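Local atomic coordinates of uncharacterized protein (Bacteroides eggerthii DSM 20697, PDB entry 4ECO), a protein that is of unknown function but folds into a leucine-rich repeat solenoid and may serve in protein binding. Residues A[318-323]-A[345-350]; A[298-303]-A[323-328]; A[366-371]-A[387-392]; A[312-317]-A[337-342]. One frame throughout, in Å; residues are numbered along the deposited sequence. Where two conformers were deposited one is given.

Contact 1 (A[318-323]-A[345-350]); sequences KTFPVE and KLPAFG
Phe320 points its CB toward 345-350, where Pro347 meets that carbon while Leu346 and Phe349 meet the ring. Methyl CD2 of Leu346 sits squarely over the centre of one ring face, 4.0 Å from the Phe320 centroid, a CH-pi contact; the other methyl, CD1, reaches the far end of the ring at CE2. Phe349 approaches the same corner, its CE2 3.9 Å from CE2 of Phe320, with the two ring planes inclined at 55°. The torsion that sets CG of Phe320 opposite its own carbonyl carbon (chi1 -70°) swings the ring into this apolar group.

Pro347 fills the next position. Its CD packs 3.7 Å from CB of Phe320, while its CG lies 3.5 Å from the Phe320 carbonyl O and its CB lies as close to the O of Pro321. OG1 of Thr319 borders the CD edge of the same pyrrolidine.

Glu323 adds a polar contact: in the conformer described, one of two, OE2 accepts the backbone N-H of Ala348 at 3.1 Å from above the carboxylate plane. With two conformers, this bond need not always be made.

Around the two phenylalanine rings pack Trp295 of helix 288-300, which also touches Pro321, Leu326 of helix 323-326, the helix that Glu323 opens, and Leu335 of strand 334-336.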
loop_
_atom_site.group_PDB
_atom_site.type_symbol
_atom_site.label_atom_id
_atom_site.label_comp_id
_atom_site.label_asym_id
_atom_site.label_seq_id
_atom_site.Cartn_x
_atom_site.Cartn_y
_atom_site.Cartn_z
ATOM N N LYS A 318 4.517 3.320 -18.999
ATOM C CA LYS A 318 3.597 4.351 -19.504
ATOM C C LYS A 318 2.224 3.728 -19.745
ATOM O O LYS A 318 1.230 4.436 -19.759
ATOM C CB LYS A 318 4.131 5.048 -20.768
ATOM C CG LYS A 318 5.118 6.166 -20.458
ATOM C CD LYS A 318 5.793 6.624 -21.724
ATOM C CE LYS A 318 7.052 7.405 -21.453
ATOM N NZ LYS A 318 7.957 7.408 -22.645
ATOM N N THR A 319 2.171 2.396 -19.878
ATOM C CA THR A 319 0.937 1.618 -20.067
ATOM C C THR A 319 1.241 0.147 -19.745
ATOM O O THR A 319 2.395 -0.215 -19.528
ATOM C CB THR A 319 0.344 1.800 -21.507
ATOM O OG1 THR A 319 -1.019 1.341 -21.561
ATOM C CG2 THR A 319 1.174 1.118 -22.584
ATOM N N PHE A 320 0.188 -0.681 -19.725
ATOM C CA PHE A 320 0.230 -2.125 -19.506
ATOM C C PHE A 320 0.353 -2.844 -20.817
ATOM O O PHE A 320 -0.042 -2.267 -21.837
ATOM C CB PHE A 320 -1.084 -2.597 -18.819
ATOM C CG PHE A 320 -1.357 -2.210 -17.386
ATOM C CD1 PHE A 320 -0.398 -1.544 -16.630
ATOM C CD2 PHE A 320 -2.559 -2.543 -16.782
ATOM C CE1 PHE A 320 -0.642 -1.212 -15.303
ATOM C CE2 PHE A 320 -2.803 -2.204 -15.453
ATOM C CZ PHE A 320 -1.841 -1.542 -14.722
ATOM N N PRO A 321 0.740 -4.153 -20.821
ATOM C CA PRO A 321 0.675 -4.936 -22.067
ATOM C C PRO A 321 -0.763 -5.002 -22.630
ATOM O O PRO A 321 -1.735 -4.704 -21.911
ATOM C CB PRO A 321 1.143 -6.323 -21.611
ATOM C CG PRO A 321 1.962 -6.063 -20.402
ATOM C CD PRO A 321 1.204 -5.003 -19.704
ATOM N N VAL A 322 -0.896 -5.403 -23.905
ATOM C CA VAL A 322 -2.160 -5.553 -24.649
ATOM C C VAL A 322 -3.166 -6.430 -23.850
ATOM O O VAL A 322 -2.743 -7.389 -23.183
ATOM C CB VAL A 322 -1.853 -6.158 -26.040
ATOM C CG1 VAL A 322 -3.128 -6.426 -26.841
ATOM C CG2 VAL A 322 -0.903 -5.254 -26.823
ATOM N N GLU A 323 -4.498 -6.077 -23.928
ATOM C CA GLU A 323 -5.598 -6.773 -23.247
ATOM C C GLU A 323 -5.523 -8.294 -23.449
ATOM O O GLU A 323 -5.676 -9.030 -22.475
ATOM C CB GLU A 323 -6.974 -6.258 -23.728
ATOM C CG GLU A 323 -7.228 -4.773 -23.486
ATOM C CD GLU A 323 -8.664 -4.354 -23.218
ATOM O OE1 GLU A 323 -9.571 -5.217 -23.279
ATOM O OE2 GLU A 323 -8.874 -3.161 -22.905
ATOM N N LYS A 345 -6.010 5.858 -20.842
ATOM C CA LYS A 345 -6.930 4.761 -20.556
ATOM C C LYS A 345 -6.095 3.485 -20.403
ATOM O O LYS A 345 -5.171 3.252 -21.185
ATOM C CB LYS A 345 -8.006 4.663 -21.664
ATOM C CG LYS A 345 -9.045 3.535 -21.484
ATOM C CD LYS A 345 -10.392 3.805 -22.185
ATOM C CE LYS A 345 -10.355 3.974 -23.704
ATOM N NZ LYS A 345 -11.706 4.242 -24.286
ATOM N N LEU A 346 -6.351 2.710 -19.355
ATOM C CA LEU A 346 -5.558 1.500 -19.108
ATOM C C LEU A 346 -6.069 0.291 -19.871
ATOM O O LEU A 346 -7.278 0.088 -19.910
ATOM C CB LEU A 346 -5.527 1.128 -17.616
ATOM C CG LEU A 346 -4.531 1.799 -16.708
ATOM C CD1 LEU A 346 -4.650 1.230 -15.303
ATOM C CD2 LEU A 346 -3.115 1.613 -17.204
ATOM N N PRO A 347 -5.188 -0.600 -20.385
ATOM C CA PRO A 347 -5.693 -1.861 -20.967
ATOM C C PRO A 347 -6.381 -2.696 -19.862
ATOM O O PRO A 347 -6.027 -2.543 -18.684
ATOM C CB PRO A 347 -4.426 -2.525 -21.529
ATOM C CG PRO A 347 -3.386 -1.416 -21.584
ATOM C CD PRO A 347 -3.712 -0.543 -20.425
ATOM N N ALA A 348 -7.399 -3.519 -20.211
ATOM C CA ALA A 348 -8.161 -4.297 -19.214
ATOM C C ALA A 348 -7.756 -5.780 -19.148
ATOM O O ALA A 348 -7.403 -6.365 -20.169
ATOM C CB ALA A 348 -9.646 -4.209 -19.519
ATOM N N PHE A 349 -7.844 -6.386 -17.944
ATOM C CA PHE A 349 -7.580 -7.822 -17.725
ATOM C C PHE A 349 -8.840 -8.676 -18.004
ATOM O O PHE A 349 -8.745 -9.811 -18.499
ATOM C CB PHE A 349 -7.123 -8.080 -16.274
ATOM C CG PHE A 349 -5.800 -7.482 -15.872
ATOM C CD1 PHE A 349 -4.619 -8.197 -16.036
ATOM C CD2 PHE A 349 -5.734 -6.214 -15.308
ATOM C CE1 PHE A 349 -3.393 -7.638 -15.673
ATOM C CE2 PHE A 349 -4.506 -5.653 -14.957
ATOM C CZ PHE A 349 -3.346 -6.368 -15.138
ATOM N N GLY A 350 -9.996 -8.123 -17.611
ATOM C CA GLY A 350 -11.302 -8.761 -17.687
ATOM C C GLY A 350 -11.825 -9.088 -16.303
ATOM O O GLY A 350 -11.038 -9.208 -15.358
#

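Contact 2 (A[298-303]-A[323-328]); sequences LADAPV and ETSLQK
Asp300, the last residue of helix 288-300, meets Ser325 of helix 323-326 and Lys328 three residues further on, and a single carboxylate oxygen, OD1, takes both polar bonds. The hydroxyl OG of Ser325 donates to Asp300 OD1 at 2.8 Å, arriving on the syn side and only 16° out of the carboxylate plane. The ammonium of Lys328 comes from well above that plane: its NZ lies 2.9 Å from Asp300 OD1 and makes a salt bridge. Lys328 gets there with a chain fully stretched beyond CG, running past the last turn of helix 288-300 so that its CD lies 3.4 Å from the carbonyl O of Ala299. The positive end is thus held close to where that helix finishes; it would be expected to offset both the charge of Asp300 and the partial negative charge of the helix terminus.

Next to this polar group the helices touch through small groups. CB of Ala299 points at 323-328 and meets the carbonyl O of Ser325 at 3.3 Å, and the small side chains of Ala299 and Ser325 let the two backbones come close, their CA atoms 5.6 Å apart. The Ser325 carbonyl has its own donor, the N-H of Lys328, while the N-H of Gln327 is taken up by Glu323 O at 2.9 Å. Just past the end of the other helix, Ala301 N makes a weak bond back to Leu298 O.

Helical segments set side by side between successive parallel strands, as here, are typical of the convex face of a leucine-rich repeat solenoid.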
loop_
_atom_site.group_PDB
_atom_site.type_symbol
_atom_site.label_atom_id
_atom_site.label_comp_id
_atom_site.label_asym_id
_atom_site.label_seq_id
_atom_site.Cartn_x
_atom_site.Cartn_y
_atom_site.Cartn_z
ATOM N N LEU A 298 6.082 -12.234 -20.283
ATOM C CA LEU A 298 5.754 -13.082 -19.142
ATOM C C LEU A 298 4.316 -13.618 -19.267
ATOM O O LEU A 298 4.122 -14.831 -19.145
ATOM C CB LEU A 298 5.952 -12.335 -17.818
ATOM C CG LEU A 298 7.396 -12.202 -17.336
ATOM C CD1 LEU A 298 7.524 -11.137 -16.283
ATOM C CD2 LEU A 298 7.925 -13.514 -16.831
ATOM N N ALA A 299 3.341 -12.738 -19.591
ATOM C CA ALA A 299 1.925 -13.095 -19.800
ATOM C C ALA A 299 1.749 -14.092 -20.967
ATOM O O ALA A 299 0.927 -15.021 -20.879
ATOM C CB ALA A 299 1.118 -11.843 -20.074
ATOM N N ASP A 300 2.544 -13.908 -22.043
ATOM C CA ASP A 300 2.485 -14.741 -23.245
ATOM C C ASP A 300 3.185 -16.095 -23.036
ATOM O O ASP A 300 2.866 -17.054 -23.747
ATOM C CB ASP A 300 3.094 -13.997 -24.443
ATOM C CG ASP A 300 2.317 -12.764 -24.875
ATOM O OD1 ASP A 300 1.068 -12.734 -24.668
ATOM O OD2 ASP A 300 2.947 -11.834 -25.429
ATOM N N ALA A 301 4.119 -16.184 -22.070
ATOM C CA ALA A 301 4.828 -17.432 -21.764
ATOM C C ALA A 301 3.946 -18.349 -20.882
ATOM O O ALA A 301 2.969 -17.847 -20.305
ATOM C CB ALA A 301 6.159 -17.134 -21.074
ATOM N N PRO A 302 4.240 -19.680 -20.767
ATOM C CA PRO A 302 3.376 -20.560 -19.944
ATOM C C PRO A 302 3.262 -20.131 -18.484
ATOM O O PRO A 302 2.237 -20.433 -17.862
ATOM C CB PRO A 302 4.062 -21.924 -20.043
ATOM C CG PRO A 302 4.790 -21.877 -21.362
ATOM C CD PRO A 302 5.301 -20.465 -21.440
ATOM N N VAL A 303 4.285 -19.394 -17.961
ATOM C CA VAL A 303 4.368 -18.859 -16.594
ATOM C C VAL A 303 3.270 -17.774 -16.362
ATOM O O VAL A 303 2.862 -17.584 -15.206
ATOM C CB VAL A 303 5.795 -18.325 -16.277
ATOM C CG1 VAL A 303 6.145 -17.050 -17.043
ATOM C CG2 VAL A 303 6.006 -18.138 -14.784
ATOM N N GLU A 323 -4.498 -6.077 -23.928
ATOM C CA GLU A 323 -5.598 -6.773 -23.247
ATOM C C GLU A 323 -5.523 -8.294 -23.449
ATOM O O GLU A 323 -5.676 -9.030 -22.475
ATOM C CB GLU A 323 -6.974 -6.258 -23.728
ATOM C CG GLU A 323 -7.228 -4.773 -23.486
ATOM C CD GLU A 323 -8.664 -4.354 -23.218
ATOM O OE1 GLU A 323 -9.571 -5.217 -23.279
ATOM O OE2 GLU A 323 -8.874 -3.161 -22.905
ATOM N N THR A 324 -5.278 -8.763 -24.711
ATOM C CA THR A 324 -5.215 -10.192 -25.088
ATOM C C THR A 324 -4.081 -10.955 -24.332
ATOM O O THR A 324 -4.179 -12.172 -24.134
ATOM C CB THR A 324 -5.049 -10.359 -26.617
ATOM O OG1 THR A 324 -3.740 -9.963 -27.006
ATOM C CG2 THR A 324 -6.081 -9.581 -27.422
ATOM N N SER A 325 -3.019 -10.240 -23.926
ATOM C CA SER A 325 -1.908 -10.822 -23.185
ATOM C C SER A 325 -2.254 -10.841 -21.711
ATOM O O SER A 325 -2.026 -11.851 -21.052
ATOM C CB SER A 325 -0.621 -10.051 -23.447
ATOM O OG SER A 325 -0.143 -10.261 -24.768
ATOM N N LEU A 326 -2.864 -9.740 -21.201
ATOM C CA LEU A 326 -3.310 -9.594 -19.813
ATOM C C LEU A 326 -4.348 -10.670 -19.446
ATOM O O LEU A 326 -4.257 -11.243 -18.363
ATOM C CB LEU A 326 -3.893 -8.187 -19.558
ATOM C CG LEU A 326 -2.948 -6.974 -19.615
ATOM C CD1 LEU A 326 -3.638 -5.730 -19.110
ATOM C CD2 LEU A 326 -1.727 -7.183 -18.779
ATOM N N GLN A 327 -5.303 -10.958 -20.357
ATOM C CA GLN A 327 -6.378 -11.949 -20.204
ATOM C C GLN A 327 -5.860 -13.350 -19.843
ATOM O O GLN A 327 -6.594 -14.128 -19.221
ATOM C CB GLN A 327 -7.186 -12.073 -21.511
ATOM C CG GLN A 327 -8.112 -10.909 -21.889
ATOM C CD GLN A 327 -8.564 -10.997 -23.346
ATOM O OE1 GLN A 327 -8.162 -11.891 -24.119
ATOM N NE2 GLN A 327 -9.399 -10.050 -23.763
ATOM N N LYS A 328 -4.625 -13.681 -20.289
ATOM C CA LYS A 328 -3.969 -14.976 -20.085
ATOM C C LYS A 328 -3.590 -15.208 -18.622
ATOM O O LYS A 328 -3.554 -16.352 -18.178
ATOM C CB LYS A 328 -2.703 -15.102 -20.948
ATOM C CG LYS A 328 -2.890 -14.854 -22.432
ATOM C CD LYS A 328 -1.576 -15.011 -23.196
ATOM C CE LYS A 328 -1.779 -14.900 -24.687
ATOM N NZ LYS A 328 -0.509 -15.074 -25.429
#

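Contact 3 (A[366-371]-A[387-392]); sequences TEIPAN and NKLKYI
Thr366 lies against Lys388 and Leu389 without a conventional hydrogen bond between the two segments. The polar element is a CA-H...O contact: the CA of Thr366 points its hydrogen at the carbonyl O of Lys388, 3.4 Å away, at a fairly straight 158°. That oxygen also accepts NZ of Lys390 at 3.0 Å, because the lysine chain folds back at chi2; the same NZ forms a salt bridge with Glu413.

Both segments lie at or just after the asparagine of successive leucine-rich repeat turns, where the chain has left the parallel strands 354-359 and 381-383. Asn387 holds the consensus asparagine place in the sequence, its OD1 accepting the N-H of Ile365 and its ND2 bonding Leu360 O and Phe384 O, while the N-H of Leu389 is taken by Asn412, the asparagine one turn on.

The remaining contacts are apolar. CG1 of Ile368 meets CD2 of Leu389 at 3.8 Å, the two side chains slanting across each other in the interior of the solenoid. The CD2 methyl also brushes the Thr366-Glu367 peptide, 3.9 Å from Glu367 N. Nearer the surface, CG2 of Thr366 runs alongside Lys388, 3.9 Å from its CB, and CE of Lys390 skirts the same methyl.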
loop_
_atom_site.group_PDB
_atom_site.type_symbol
_atom_site.label_atom_id
_atom_site.label_comp_id
_atom_site.label_asym_id
_atom_site.label_seq_id
_atom_site.Cartn_x
_atom_site.Cartn_y
_atom_site.Cartn_z
ATOM N N THR A 366 -5.997 8.373 -16.753
ATOM C CA THR A 366 -7.172 9.216 -16.992
ATOM C C THR A 366 -8.461 8.414 -17.004
ATOM O O THR A 366 -9.539 8.993 -16.780
ATOM C CB THR A 366 -7.054 9.985 -18.307
ATOM O OG1 THR A 366 -6.892 9.069 -19.401
ATOM C CG2 THR A 366 -5.963 11.028 -18.274
ATOM N N GLU A 367 -8.368 7.093 -17.274
ATOM C CA GLU A 367 -9.561 6.258 -17.347
ATOM C C GLU A 367 -9.286 4.824 -16.953
ATOM O O GLU A 367 -8.283 4.255 -17.376
ATOM C CB GLU A 367 -10.089 6.294 -18.790
ATOM C CG GLU A 367 -11.543 5.889 -18.992
ATOM C CD GLU A 367 -12.081 6.166 -20.387
ATOM O OE1 GLU A 367 -11.571 7.095 -21.056
ATOM O OE2 GLU A 367 -13.011 5.443 -20.812
ATOM N N ILE A 368 -10.205 4.233 -16.171
ATOM C CA ILE A 368 -10.216 2.816 -15.797
ATOM C C ILE A 368 -11.346 2.180 -16.620
ATOM O O ILE A 368 -12.500 2.627 -16.533
ATOM C CB ILE A 368 -10.352 2.602 -14.278
ATOM C CG1 ILE A 368 -9.151 3.213 -13.491
ATOM C CG2 ILE A 368 -10.620 1.132 -13.934
ATOM C CD1 ILE A 368 -7.733 2.580 -13.699
ATOM N N PRO A 369 -11.016 1.197 -17.493
ATOM C CA PRO A 369 -12.039 0.617 -18.392
ATOM C C PRO A 369 -13.099 -0.168 -17.660
ATOM O O PRO A 369 -12.879 -0.593 -16.523
ATOM C CB PRO A 369 -11.233 -0.313 -19.305
ATOM C CG PRO A 369 -10.040 -0.658 -18.512
ATOM C CD PRO A 369 -9.694 0.587 -17.737
ATOM N N ALA A 370 -14.237 -0.368 -18.340
ATOM C CA ALA A 370 -15.426 -1.062 -17.828
ATOM C C ALA A 370 -15.109 -2.481 -17.345
ATOM O O ALA A 370 -15.660 -2.918 -16.323
ATOM C CB ALA A 370 -16.492 -1.115 -18.909
ATOM N N ASN A 371 -14.192 -3.161 -18.042
ATOM C CA ASN A 371 -13.855 -4.527 -17.700
ATOM C C ASN A 371 -12.455 -4.654 -17.131
ATOM O O ASN A 371 -11.803 -5.699 -17.306
ATOM C CB ASN A 371 -13.984 -5.398 -18.956
ATOM C CG ASN A 371 -14.682 -6.700 -18.667
ATOM O OD1 ASN A 371 -15.593 -6.762 -17.826
ATOM N ND2 ASN A 371 -14.314 -7.766 -19.396
ATOM N N ASN A 387 -3.816 10.392 -9.567
ATOM C CA ASN A 387 -3.913 10.150 -11.000
ATOM C C ASN A 387 -4.680 11.310 -11.603
ATOM O O ASN A 387 -4.823 12.356 -10.958
ATOM C CB ASN A 387 -4.563 8.794 -11.327
ATOM C CG ASN A 387 -3.689 7.597 -11.076
ATOM O OD1 ASN A 387 -2.792 7.294 -11.849
ATOM N ND2 ASN A 387 -3.993 6.825 -10.041
ATOM N N LYS A 388 -5.178 11.129 -12.825
ATOM C CA LYS A 388 -5.922 12.147 -13.540
ATOM C C LYS A 388 -7.302 11.611 -13.936
ATOM O O LYS A 388 -7.768 11.916 -15.017
ATOM C CB LYS A 388 -5.115 12.597 -14.778
ATOM C CG LYS A 388 -3.790 13.299 -14.461
ATOM C CD LYS A 388 -3.248 14.078 -15.680
ATOM C CE LYS A 388 -3.841 15.458 -15.819
ATOM N NZ LYS A 388 -3.267 16.201 -16.968
ATOM N N LEU A 389 -7.953 10.812 -13.065
ATOM C CA LEU A 389 -9.259 10.201 -13.350
ATOM C C LEU A 389 -10.358 11.235 -13.471
ATOM O O LEU A 389 -10.511 12.053 -12.561
ATOM C CB LEU A 389 -9.671 9.192 -12.271
ATOM C CG LEU A 389 -8.911 7.876 -12.149
ATOM C CD1 LEU A 389 -9.453 7.081 -10.974
ATOM C CD2 LEU A 389 -8.996 7.042 -13.433
ATOM N N LYS A 390 -11.149 11.189 -14.569
ATOM C CA LYS A 390 -12.220 12.175 -14.728
ATOM C C LYS A 390 -13.489 11.702 -14.034
ATOM O O LYS A 390 -14.342 12.526 -13.681
ATOM C CB LYS A 390 -12.535 12.508 -16.221
ATOM C CG LYS A 390 -11.359 12.779 -17.165
ATOM C CD LYS A 390 -10.380 13.839 -16.678
ATOM C CE LYS A 390 -9.076 13.706 -17.438
ATOM N NZ LYS A 390 -7.959 14.386 -16.737
ATOM N N TYR A 391 -13.643 10.375 -13.885
ATOM C CA TYR A 391 -14.864 9.797 -13.318
ATOM C C TYR A 391 -14.580 8.634 -12.384
ATOM O O TYR A 391 -13.498 8.037 -12.463
ATOM C CB TYR A 391 -15.773 9.279 -14.472
ATOM C CG TYR A 391 -15.995 10.225 -15.636
ATOM C CD1 TYR A 391 -16.830 11.337 -15.513
ATOM C CD2 TYR A 391 -15.440 9.965 -16.881
ATOM C CE1 TYR A 391 -17.084 12.181 -16.604
ATOM C CE2 TYR A 391 -15.672 10.806 -17.974
ATOM C CZ TYR A 391 -16.499 11.911 -17.835
ATOM O OH TYR A 391 -16.721 12.723 -18.927
ATOM N N ILE A 392 -15.575 8.264 -11.537
ATOM C CA ILE A 392 -15.473 7.084 -10.672
ATOM C C ILE A 392 -15.783 5.871 -11.567
ATOM O O ILE A 392 -16.839 5.858 -12.219
ATOM C CB ILE A 392 -16.384 7.179 -9.421
ATOM C CG1 ILE A 392 -16.004 8.395 -8.537
ATOM C CG2 ILE A 392 -16.353 5.855 -8.627
ATOM C CD1 ILE A 392 -17.127 8.866 -7.541
#

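Contact 4 (A[312-317]-A[337-342]); sequences IGYNNL and CLYNQL
Asn315 and Asn340 occupy the consensus asparagine positions of two neighbouring leucine-rich repeat turns, and the contact is the stacking of one such turn on the next. Asn340 reaches across with both ends of its amide. Its ND2 donates to the carbonyl O of Ile312 at 3.1 Å, almost perfectly straight at 178° and in the amide plane, and also to Cys337 O of its own turn at 3.0 Å. Its OD1 receives the N-H of Leu317 at 3.1 Å on an in-plane lone pair. Ile312 O is gripped twice, since Asn315 ND2 comes in at 2.8 Å from the opposite face of the carbonyl; that same amide bonds Val280 O on the preceding turn.

Backbone bonds reinforce this on both flanks: Tyr314 N to Leu338 O at 2.7 Å, and Gln341 N to Leu317 O at 2.9 Å.

With CG set opposite the carbonyl carbon in both (chi1 -64° in Tyr314), the tyrosines point the same way and lie nearly parallel, planes 23° apart with centroids 4.9 Å apart, but slid so that chiefly CD2 of Tyr339 covers one face of Tyr314. Tyr314 OH bonds Leu183 N, and Tyr339 stacks in turn on Tyr362. On the inner side, Leu317 CB packs on Leu342 CD2 at 3.8 Å. Buried asparagines that bond one turn to the next beside stacked leucines are a hallmark of the leucine-rich repeat solenoid.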
loop_
_atom_site.group_PDB
_atom_site.type_symbol
_atom_site.label_atom_id
_atom_site.label_comp_id
_atom_site.label_asym_id
_atom_site.label_seq_id
_atom_site.Cartn_x
_atom_site.Cartn_y
_atom_site.Cartn_z
ATOM N N ILE A 312 5.338 -4.177 -9.188
ATOM C CA ILE A 312 6.038 -3.533 -10.300
ATOM C C ILE A 312 6.066 -1.981 -10.093
ATOM O O ILE A 312 6.291 -1.219 -11.051
ATOM C CB ILE A 312 5.437 -3.980 -11.679
ATOM C CG1 ILE A 312 6.348 -3.601 -12.864
ATOM C CG2 ILE A 312 3.969 -3.568 -11.878
ATOM C CD1 ILE A 312 6.343 -4.561 -14.027
ATOM N N GLY A 313 5.931 -1.551 -8.833
ATOM C CA GLY A 313 6.008 -0.138 -8.470
ATOM C C GLY A 313 7.401 0.450 -8.640
ATOM O O GLY A 313 8.373 -0.294 -8.824
ATOM N N TYR A 314 7.517 1.796 -8.561
ATOM C CA TYR A 314 8.778 2.545 -8.713
ATOM C C TYR A 314 9.472 2.187 -10.064
ATOM O O TYR A 314 10.653 1.866 -10.118
ATOM C CB TYR A 314 9.725 2.319 -7.528
ATOM C CG TYR A 314 9.201 2.827 -6.202
ATOM C CD1 TYR A 314 9.415 4.144 -5.805
ATOM C CD2 TYR A 314 8.548 1.975 -5.313
ATOM C CE1 TYR A 314 8.954 4.613 -4.573
ATOM C CE2 TYR A 314 8.067 2.442 -4.090
ATOM C CZ TYR A 314 8.293 3.757 -3.717
ATOM O OH TYR A 314 7.867 4.218 -2.503
ATOM N N ASN A 315 8.716 2.267 -11.147
ATOM C CA ASN A 315 9.223 1.936 -12.457
ATOM C C ASN A 315 8.812 3.026 -13.449
ATOM O O ASN A 315 8.308 4.071 -13.021
ATOM C CB ASN A 315 8.738 0.538 -12.872
ATOM C CG ASN A 315 9.600 -0.573 -12.326
ATOM O OD1 ASN A 315 10.831 -0.584 -12.489
ATOM N ND2 ASN A 315 8.970 -1.582 -11.748
ATOM N N ASN A 316 9.063 2.811 -14.760
ATOM C CA ASN A 316 8.791 3.822 -15.765
ATOM C C ASN A 316 7.640 3.469 -16.725
ATOM O O ASN A 316 7.513 4.142 -17.764
ATOM C CB ASN A 316 10.057 4.054 -16.577
ATOM C CG ASN A 316 11.251 4.493 -15.775
ATOM O OD1 ASN A 316 11.227 5.466 -14.990
ATOM N ND2 ASN A 316 12.339 3.787 -15.983
ATOM N N LEU A 317 6.788 2.465 -16.391
ATOM C CA LEU A 317 5.672 2.033 -17.246
ATOM C C LEU A 317 4.774 3.182 -17.684
ATOM O O LEU A 317 4.316 3.934 -16.828
ATOM C CB LEU A 317 4.785 1.006 -16.535
ATOM C CG LEU A 317 5.347 -0.359 -16.234
ATOM C CD1 LEU A 317 4.440 -1.091 -15.231
ATOM C CD2 LEU A 317 5.537 -1.160 -17.514
ATOM N N CYS A 337 1.342 -0.833 -8.941
ATOM C CA CYS A 337 2.108 -0.033 -9.906
ATOM C C CYS A 337 2.380 1.364 -9.338
ATOM O O CYS A 337 2.428 2.335 -10.101
ATOM C CB CYS A 337 1.396 0.058 -11.253
ATOM S SG CYS A 337 0.811 -1.518 -11.899
ATOM N N LEU A 338 2.560 1.470 -8.013
ATOM C CA LEU A 338 2.883 2.732 -7.359
ATOM C C LEU A 338 4.067 3.416 -8.016
ATOM O O LEU A 338 5.045 2.753 -8.351
ATOM C CB LEU A 338 3.213 2.495 -5.886
ATOM C CG LEU A 338 2.056 2.260 -4.937
ATOM C CD1 LEU A 338 2.539 1.527 -3.704
ATOM C CD2 LEU A 338 1.451 3.564 -4.499
ATOM N N TYR A 339 3.972 4.723 -8.232
ATOM C CA TYR A 339 5.028 5.569 -8.769
ATOM C C TYR A 339 5.599 5.026 -10.072
ATOM O O TYR A 339 6.765 4.622 -10.155
ATOM C CB TYR A 339 6.157 5.773 -7.738
ATOM C CG TYR A 339 5.674 6.254 -6.394
ATOM C CD1 TYR A 339 5.442 7.602 -6.156
ATOM C CD2 TYR A 339 5.452 5.362 -5.354
ATOM C CE1 TYR A 339 5.012 8.054 -4.906
ATOM C CE2 TYR A 339 5.019 5.801 -4.102
ATOM C CZ TYR A 339 4.808 7.151 -3.880
ATOM O OH TYR A 339 4.395 7.583 -2.641
ATOM N N ASN A 340 4.757 5.029 -11.093
ATOM C CA ASN A 340 5.122 4.687 -12.461
ATOM C C ASN A 340 4.796 5.926 -13.296
ATOM O O ASN A 340 4.656 7.007 -12.722
ATOM C CB ASN A 340 4.410 3.402 -12.937
ATOM C CG ASN A 340 5.176 2.121 -12.689
ATOM O OD1 ASN A 340 5.968 1.680 -13.530
ATOM N ND2 ASN A 340 4.901 1.454 -11.568
ATOM N N GLN A 341 4.644 5.790 -14.611
ATOM C CA GLN A 341 4.303 6.912 -15.474
ATOM C C GLN A 341 3.067 6.577 -16.286
ATOM O O GLN A 341 2.940 7.033 -17.432
ATOM C CB GLN A 341 5.477 7.209 -16.404
ATOM C CG GLN A 341 6.664 7.920 -15.798
ATOM C CD GLN A 341 7.594 8.252 -16.942
ATOM O OE1 GLN A 341 8.419 7.427 -17.350
ATOM N NE2 GLN A 341 7.390 9.418 -17.578
ATOM N N LEU A 342 2.197 5.699 -15.723
ATOM C CA LEU A 342 0.995 5.195 -16.391
ATOM C C LEU A 342 0.115 6.357 -16.813
ATOM O O LEU A 342 -0.245 7.189 -15.986
ATOM C CB LEU A 342 0.211 4.207 -15.499
ATOM C CG LEU A 342 0.900 2.893 -15.082
ATOM C CD1 LEU A 342 0.077 2.185 -14.059
ATOM C CD2 LEU A 342 1.093 1.965 -16.248
#

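All four contacts join neighbouring turns of one solenoid. Contacts 4 and 1 follow the same pair of turns, from the asparagine turn on toward helix 323-326, their centres about 14 Å apart; CE1 of Phe320 links them by resting on Cys337 SG and Leu342 CD1, each at 3.7 Å. Contact 2 shares Glu323 with contact 1, centre to centre about 12 Å, and Leu326 packs back on Phe349 and Pro321. Contact 3 lies about 12 Å from contact 1, where a probable hydrogen bond joins Leu346 N to Glu367 O. Contacts 2 and 3 do not touch, their centres about 23 Å apart. None includes the sodium ligands Glu117 and Ser192.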